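Local coordinates for protein probable mannosyltransferase KTR4 (Saccharomyces cerevisiae, PDB 5A07) that is a probable mannosyltransferase of the GT-A clan, a lumenal glycosyltransferase domain that holds guanosine-5'-diphosphate and a manganese ion, at residues I241-F246 / F374-Y379; N252-G257 / S370-R375. All coordinates share one frame; numbering follows the deposited sequence.

Contact 1: residues I241-F246 / F374-Y379; sequences INYDVF and FRDIGY
Tyr243 and Asp376 reach toward each other from opposite directions, the carboxylate lying at the edge of the phenol ring. Tyr243 OH donates a short hydrogen bond of 2.6 Å to Asp376 OD2, arriving on the syn lone pair, the side facing the other carboxylate oxygen. Ring and carboxylate lie 2° apart, practically one flat surface, and the buried acid gains a neutral donor that probably eases the cost of its charge. Asp376 reaches this place with CG tucked between its backbone N and carbonyl carbon (chi1 52°); Tyr243 CG takes the equivalent place (chi1 58°), which sends the ring out along the contact and brings its hydroxyl to the acid.

Apolar groups lie beside the bond. Tyr243 OH also lies in the plane of the Phe374 ring, at its edge, 3.6 Å from Phe374 CE1. Farther round that ring, Val245 CG1 rests 3.7 Å from Phe374 CZ, the small branched side chain meeting the large ring at a slant. On the other flank the end of Ile241 lies across Ile377, Ile241 CD1 to Ile377 CG1 being 3.7 Å, while Ile241 CG2 lies over one face of the Tyr243 ring, toward its rim.

A type I turn from Phe374 to Ile377, closed by Ile377 N to Phe374 O, presents Phe374, Asp376 and Ile377 together. On the facing segment Asp244 N-caps helix 245-251 through a hydrogen bond to Gln247 N. This buried contact thus joins the start of that helix to the loop between strands 371-373 and 379-381, with Ile241 also touching helix 116-131, Val245 touching strand 227-230 and Phe374 touching strand 256-262.

Contact 2: residues N252-G257 / S370-R375; sequences NDKIYG and SIHWFR
Tyr256 pairs with Ile371, and Gly257 with His372, as parallel neighbours in a beta-sheet, their CA atoms 4.8 Å apart in each pair. His372 N donates a straight hydrogen bond to Tyr256 O (2.8 Å, 180° at the hydrogen). One step earlier, Ile255 N donates to Ser370 O at 2.8 Å, less straight (149°). Tyr256 N, buried here, has no partner in the model. Gly257 CA makes a CA-H...O contact with His372 O at 3.2 Å. Before the strand, Asp253 takes a positive phi as the C-prime residue of a Schellman motif, which ends helix 245-251 and turns the chain toward the sheet.

Gly257 suits its position because the edge of the Phe374 ring comes 3.8 Å from Gly257 CA, through Phe374 CE2, just where a side chain would project. The edge of the His372 imidazole points at the Phe374 face, CD2 over its centre, a T-shaped (edge-to-face) pair; CG anti to the backbone N (chi1 -179°) turns the imidazole that way, and its NE2 is hydrogen-bonded to Tyr434 OH. Ile255 CG1 packs against Ser370 OG at 3.5 Å, a hydroxyl hydrogen-bonded to Asp367 O. The flexible chain of Lys254 bends at chi2 and runs past Ser370 and His372 CB, so that its ammonium reaches Ser369 O and, at 2.8 Å from Lys254 NZ, a water weakly bound to Ile371 O. On the other side of the sheet, Ile371 CG2 meets the edge of the Tyr256 ring, 4.1 Å from Tyr256 CD2, and the Tyr256 hydroxyl is hydrogen-bonded to Glu322.

Strand 371-373 here flanks strand 256-262 in the mixed sheet of this GT-A domain. Helix 354-365 packs on Ile255, Tyr256 and Ile371, helix 418-425 on Ile371 and Trp373, and helix 245-251 on Lys254 and Phe374.

Contacts 1 and 2 follow one another along the same two parts of the chain, their centres 11 Å apart. Helix 245-251 leads from residues 241-246 into strand 256-262, while strand 371-373 runs into the turn of contact 1. Phe374 belongs to both, one ring shared by the helix start and the sheet. Neither contact includes a residue of the nucleotide pocket. The Tyr256 side chain stays about 13 Å from guanosine-5'-diphosphate and about 14 Å from the manganese ion, whose ligand His381 follows contact 1 on strand 379-381.

Contact 1: residues I241-F246 / F374-Y379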
loop_
_atom_site.group_PDB
_atom_site.type_symbol
_atom_site.label_atom_id
_atom_site.label_comp_id
_atom_site.label_asym_id
_atom_site.label_seq_id
_atom_site.Cartn_x
_atom_site.Cartn_y
_atom_site.Cartn_z
ATOM N N ILE B 241 -5.849 8.741 16.820
ATOM C CA ILE B 241 -5.748 7.303 16.967
ATOM C C ILE B 241 -5.234 7.011 18.355
ATOM O O ILE B 241 -4.073 7.298 18.663
ATOM C CB ILE B 241 -4.815 6.704 15.924
ATOM C CG1 ILE B 241 -5.347 7.038 14.544
ATOM C CG2 ILE B 241 -4.651 5.163 16.138
ATOM C CD1 ILE B 241 -6.646 6.300 14.167
ATOM N N ASN B 242 -6.106 6.439 19.192
ATOM C CA ASN B 242 -5.846 6.268 20.616
ATOM C C ASN B 242 -5.572 4.809 21.086
ATOM O O ASN B 242 -5.786 4.460 22.237
ATOM C CB ASN B 242 -7.011 6.871 21.389
ATOM C CG ASN B 242 -6.972 8.366 21.335
ATOM O OD1 ASN B 242 -5.947 8.967 21.562
ATOM N ND2 ASN B 242 -8.067 8.962 21.037
ATOM N N TYR B 243 -5.103 3.987 20.185
ATOM C CA TYR B 243 -4.629 2.648 20.467
ATOM C C TYR B 243 -3.351 2.458 19.706
ATOM O O TYR B 243 -3.128 3.099 18.681
ATOM C CB TYR B 243 -5.651 1.573 20.071
ATOM C CG TYR B 243 -6.053 1.581 18.606
ATOM C CD1 TYR B 243 -7.005 2.442 18.158
ATOM C CD2 TYR B 243 -5.413 0.747 17.698
ATOM C CE1 TYR B 243 -7.358 2.486 16.830
ATOM C CE2 TYR B 243 -5.742 0.778 16.387
ATOM C CZ TYR B 243 -6.722 1.640 15.948
ATOM O OH TYR B 243 -7.068 1.690 14.653
ATOM N N ASP B 244 -2.520 1.564 20.207
ATOM C CA ASP B 244 -1.239 1.173 19.560
ATOM C C ASP B 244 -1.520 0.342 18.312
ATOM O O ASP B 244 -2.075 -0.742 18.386
ATOM C CB ASP B 244 -0.398 0.406 20.558
ATOM C CG ASP B 244 1.010 0.102 20.076
ATOM O OD1 ASP B 244 1.210 -0.303 18.907
ATOM O OD2 ASP B 244 1.954 0.299 20.867
ATOM N N VAL B 245 -1.189 0.901 17.158
ATOM C CA VAL B 245 -1.542 0.338 15.881
ATOM C C VAL B 245 -0.778 -0.922 15.593
ATOM O O VAL B 245 -1.345 -1.921 15.171
ATOM C CB VAL B 245 -1.324 1.388 14.759
ATOM C CG1 VAL B 245 -1.445 0.808 13.374
ATOM C CG2 VAL B 245 -2.355 2.488 14.888
ATOM N N PHE B 246 0.514 -0.908 15.864
ATOM C CA PHE B 246 1.297 -2.160 15.713
ATOM C C PHE B 246 0.801 -3.269 16.626
ATOM O O PHE B 246 0.718 -4.433 16.209
ATOM C CB PHE B 246 2.790 -1.928 15.932
ATOM C CG PHE B 246 3.433 -0.947 15.006
ATOM C CD1 PHE B 246 3.180 -0.941 13.671
ATOM C CD2 PHE B 246 4.411 -0.099 15.463
ATOM C CE1 PHE B 246 3.846 -0.101 12.817
ATOM C CE2 PHE B 246 5.061 0.782 14.591
ATOM C CZ PHE B 246 4.767 0.765 13.259
ATOM N N PHE B 374 -7.910 0.362 7.483
ATOM C CA PHE B 374 -7.891 1.264 8.625
ATOM C C PHE B 374 -8.848 2.412 8.352
ATOM O O PHE B 374 -8.443 3.557 8.055
ATOM C CB PHE B 374 -6.466 1.800 8.895
ATOM C CG PHE B 374 -5.673 0.926 9.806
ATOM C CD1 PHE B 374 -5.995 0.839 11.141
ATOM C CD2 PHE B 374 -4.605 0.148 9.306
ATOM C CE1 PHE B 374 -5.271 -0.018 11.986
ATOM C CE2 PHE B 374 -3.904 -0.673 10.154
ATOM C CZ PHE B 374 -4.231 -0.772 11.496
ATOM N N ARG B 375 -10.138 2.118 8.470
ATOM C CA ARG B 375 -11.175 3.100 8.170
ATOM C C ARG B 375 -11.003 4.356 9.023
ATOM O O ARG B 375 -11.323 5.472 8.569
ATOM C CB ARG B 375 -12.584 2.492 8.377
ATOM C CG ARG B 375 -12.927 1.434 7.326
ATOM C CD ARG B 375 -14.202 0.705 7.715
ATOM N NE ARG B 375 -15.407 1.558 7.575
ATOM C CZ ARG B 375 -16.632 1.180 7.926
ATOM N NH1 ARG B 375 -16.858 -0.071 8.404
ATOM N NH2 ARG B 375 -17.637 2.020 7.808
ATOM N N ASP B 376 -10.530 4.178 10.235
ATOM C CA ASP B 376 -10.450 5.247 11.202
ATOM C C ASP B 376 -9.274 6.191 10.968
ATOM O O ASP B 376 -9.244 7.270 11.622
ATOM C CB ASP B 376 -10.415 4.719 12.678
ATOM C CG ASP B 376 -9.312 3.645 12.927
ATOM O OD1 ASP B 376 -8.837 2.920 11.963
ATOM O OD2 ASP B 376 -8.918 3.450 14.106
ATOM N N ILE B 377 -8.307 5.792 10.129
ATOM C CA ILE B 377 -7.112 6.627 9.897
ATOM C C ILE B 377 -7.452 7.603 8.780
ATOM O O ILE B 377 -7.355 7.299 7.593
ATOM C CB ILE B 377 -5.820 5.831 9.673
ATOM C CG1 ILE B 377 -5.562 4.975 10.895
ATOM C CG2 ILE B 377 -4.714 6.857 9.397
ATOM C CD1 ILE B 377 -4.289 4.164 10.808
ATOM N N GLY B 378 -7.922 8.789 9.176
ATOM C CA GLY B 378 -8.209 9.835 8.237
ATOM C C GLY B 378 -6.857 10.293 7.593
ATOM O O GLY B 378 -5.898 10.583 8.324
ATOM N N TYR B 379 -6.772 10.306 6.288
ATOM C CA TYR B 379 -5.472 10.423 5.628
ATOM C C TYR B 379 -5.584 10.989 4.243
ATOM O O TYR B 379 -6.562 10.680 3.469
ATOM C CB TYR B 379 -4.855 9.034 5.430
ATOM C CG TYR B 379 -3.578 9.045 4.624
ATOM C CD1 TYR B 379 -2.380 9.259 5.263
ATOM C CD2 TYR B 379 -3.556 8.628 3.303
ATOM C CE1 TYR B 379 -1.166 9.179 4.558
ATOM C CE2 TYR B 379 -2.395 8.555 2.563
ATOM C CZ TYR B 379 -1.169 8.874 3.215
ATOM O OH TYR B 379 0.032 8.750 2.564
#

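Contact 2: residues N252-G257 / S370-R375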
loop_
_atom_site.group_PDB
_atom_site.type_symbol
_atom_site.label_atom_id
_atom_site.label_comp_id
_atom_site.label_asym_id
_atom_site.label_seq_id
_atom_site.Cartn_x
_atom_site.Cartn_y
_atom_site.Cartn_z
ATOM N N ASN B 252 -4.406 -9.028 16.515
ATOM C CA ASN B 252 -5.491 -9.487 15.664
ATOM C C ASN B 252 -5.035 -10.189 14.379
ATOM O O ASN B 252 -5.791 -10.329 13.439
ATOM C CB ASN B 252 -6.449 -8.315 15.418
ATOM C CG ASN B 252 -7.083 -7.836 16.710
ATOM O OD1 ASN B 252 -8.026 -8.437 17.199
ATOM N ND2 ASN B 252 -6.467 -6.828 17.376
ATOM N N ASP B 253 -3.766 -10.578 14.349
ATOM C CA ASP B 253 -3.152 -11.318 13.246
ATOM C C ASP B 253 -3.313 -10.671 11.887
ATOM O O ASP B 253 -3.571 -11.325 10.896
ATOM C CB ASP B 253 -3.638 -12.795 13.252
ATOM C CG ASP B 253 -3.147 -13.544 14.520
ATOM O OD1 ASP B 253 -2.003 -13.283 14.955
ATOM O OD2 ASP B 253 -3.915 -14.324 15.080
ATOM N N LYS B 254 -3.070 -9.354 11.829
ATOM C CA LYS B 254 -3.060 -8.653 10.600
ATOM C C LYS B 254 -1.653 -8.449 10.113
ATOM O O LYS B 254 -0.782 -7.996 10.852
ATOM C CB LYS B 254 -3.763 -7.298 10.740
ATOM C CG LYS B 254 -5.112 -7.396 11.401
ATOM C CD LYS B 254 -6.083 -8.257 10.640
ATOM C CE LYS B 254 -7.442 -8.216 11.364
ATOM N NZ LYS B 254 -8.278 -9.174 10.628
ATOM N N ILE B 255 -1.448 -8.755 8.851
ATOM C CA ILE B 255 -0.130 -8.574 8.261
ATOM C C ILE B 255 0.022 -7.297 7.452
ATOM O O ILE B 255 1.101 -6.984 6.997
ATOM C CB ILE B 255 0.234 -9.756 7.349
ATOM C CG1 ILE B 255 -0.693 -9.874 6.169
ATOM C CG2 ILE B 255 0.319 -11.046 8.220
ATOM C CD1 ILE B 255 -0.207 -10.792 5.026
ATOM N N TYR B 256 -1.096 -6.594 7.216
ATOM C CA TYR B 256 -1.028 -5.446 6.334
ATOM C C TYR B 256 -2.201 -4.526 6.654
ATOM O O TYR B 256 -3.318 -4.996 6.904
ATOM C CB TYR B 256 -1.056 -5.874 4.889
ATOM C CG TYR B 256 -0.678 -4.755 3.911
ATOM C CD1 TYR B 256 0.655 -4.408 3.723
ATOM C CD2 TYR B 256 -1.614 -4.068 3.212
ATOM C CE1 TYR B 256 1.010 -3.392 2.861
ATOM C CE2 TYR B 256 -1.247 -3.065 2.307
ATOM C CZ TYR B 256 0.076 -2.758 2.144
ATOM O OH TYR B 256 0.446 -1.778 1.278
ATOM N N GLY B 257 -1.918 -3.239 6.662
ATOM C CA GLY B 257 -2.913 -2.208 6.841
ATOM C C GLY B 257 -2.850 -1.159 5.756
ATOM O O GLY B 257 -1.739 -0.694 5.376
ATOM N N SER B 370 -6.544 -11.278 6.749
ATOM C CA SER B 370 -5.396 -10.760 7.446
ATOM C C SER B 370 -4.956 -9.343 6.990
ATOM O O SER B 370 -3.950 -8.847 7.495
ATOM C CB SER B 370 -4.165 -11.732 7.382
ATOM O OG SER B 370 -3.587 -11.792 6.080
ATOM N N ILE B 371 -5.664 -8.762 6.019
ATOM C CA ILE B 371 -5.343 -7.461 5.411
ATOM C C ILE B 371 -6.443 -6.488 5.901
ATOM O O ILE B 371 -7.667 -6.737 5.682
ATOM C CB ILE B 371 -5.302 -7.551 3.887
ATOM C CG1 ILE B 371 -4.207 -8.549 3.436
ATOM C CG2 ILE B 371 -5.119 -6.172 3.314
ATOM C CD1 ILE B 371 -4.233 -8.810 1.980
ATOM N N HIS B 372 -6.049 -5.502 6.688
ATOM C CA HIS B 372 -6.954 -4.663 7.443
ATOM C C HIS B 372 -7.109 -3.316 6.734
ATOM O O HIS B 372 -6.090 -2.610 6.532
ATOM C CB HIS B 372 -6.446 -4.448 8.847
ATOM C CG HIS B 372 -7.318 -3.606 9.706
ATOM N ND1 HIS B 372 -8.498 -4.072 10.250
ATOM C CD2 HIS B 372 -7.205 -2.323 10.113
ATOM C CE1 HIS B 372 -9.088 -3.108 10.934
ATOM N NE2 HIS B 372 -8.314 -2.035 10.888
ATOM N N TRP B 373 -8.356 -2.871 6.578
ATOM C CA TRP B 373 -8.672 -1.515 6.119
ATOM C C TRP B 373 -8.860 -0.575 7.318
ATOM O O TRP B 373 -9.836 -0.691 8.081
ATOM C CB TRP B 373 -9.935 -1.508 5.243
ATOM C CG TRP B 373 -10.335 -0.170 4.730
ATOM C CD1 TRP B 373 -9.513 0.835 4.415
ATOM C CD2 TRP B 373 -11.624 0.254 4.373
ATOM N NE1 TRP B 373 -10.204 1.918 3.961
ATOM C CE2 TRP B 373 -11.521 1.588 3.943
ATOM C CE3 TRP B 373 -12.889 -0.349 4.404
ATOM C CZ2 TRP B 373 -12.606 2.311 3.501
ATOM C CZ3 TRP B 373 -13.957 0.364 3.991
ATOM C CH2 TRP B 373 -13.817 1.684 3.528
ATOM N N PHE B 374 -7.910 0.362 7.483
ATOM C CA PHE B 374 -7.891 1.264 8.625
ATOM C C PHE B 374 -8.848 2.412 8.352
ATOM O O PHE B 374 -8.443 3.557 8.055
ATOM C CB PHE B 374 -6.466 1.800 8.895
ATOM C CG PHE B 374 -5.673 0.926 9.806
ATOM C CD1 PHE B 374 -5.995 0.839 11.141
ATOM C CD2 PHE B 374 -4.605 0.148 9.306
ATOM C CE1 PHE B 374 -5.271 -0.018 11.986
ATOM C CE2 PHE B 374 -3.904 -0.673 10.154
ATOM C CZ PHE B 374 -4.231 -0.772 11.496
ATOM N N ARG B 375 -10.138 2.118 8.470
ATOM C CA ARG B 375 -11.175 3.100 8.170
ATOM C C ARG B 375 -11.003 4.356 9.023
ATOM O O ARG B 375 -11.323 5.472 8.569
ATOM C CB ARG B 375 -12.584 2.492 8.377
ATOM C CG ARG B 375 -12.927 1.434 7.326
ATOM C CD ARG B 375 -14.202 0.705 7.715
ATOM N NE ARG B 375 -15.407 1.558 7.575
ATOM C CZ ARG B 375 -16.632 1.180 7.926
ATOM N NH1 ARG B 375 -16.858 -0.071 8.404
ATOM N NH2 ARG B 375 -17.637 2.020 7.808
HETATM O O HOH W 1 -8.677 -7.736 8.242
#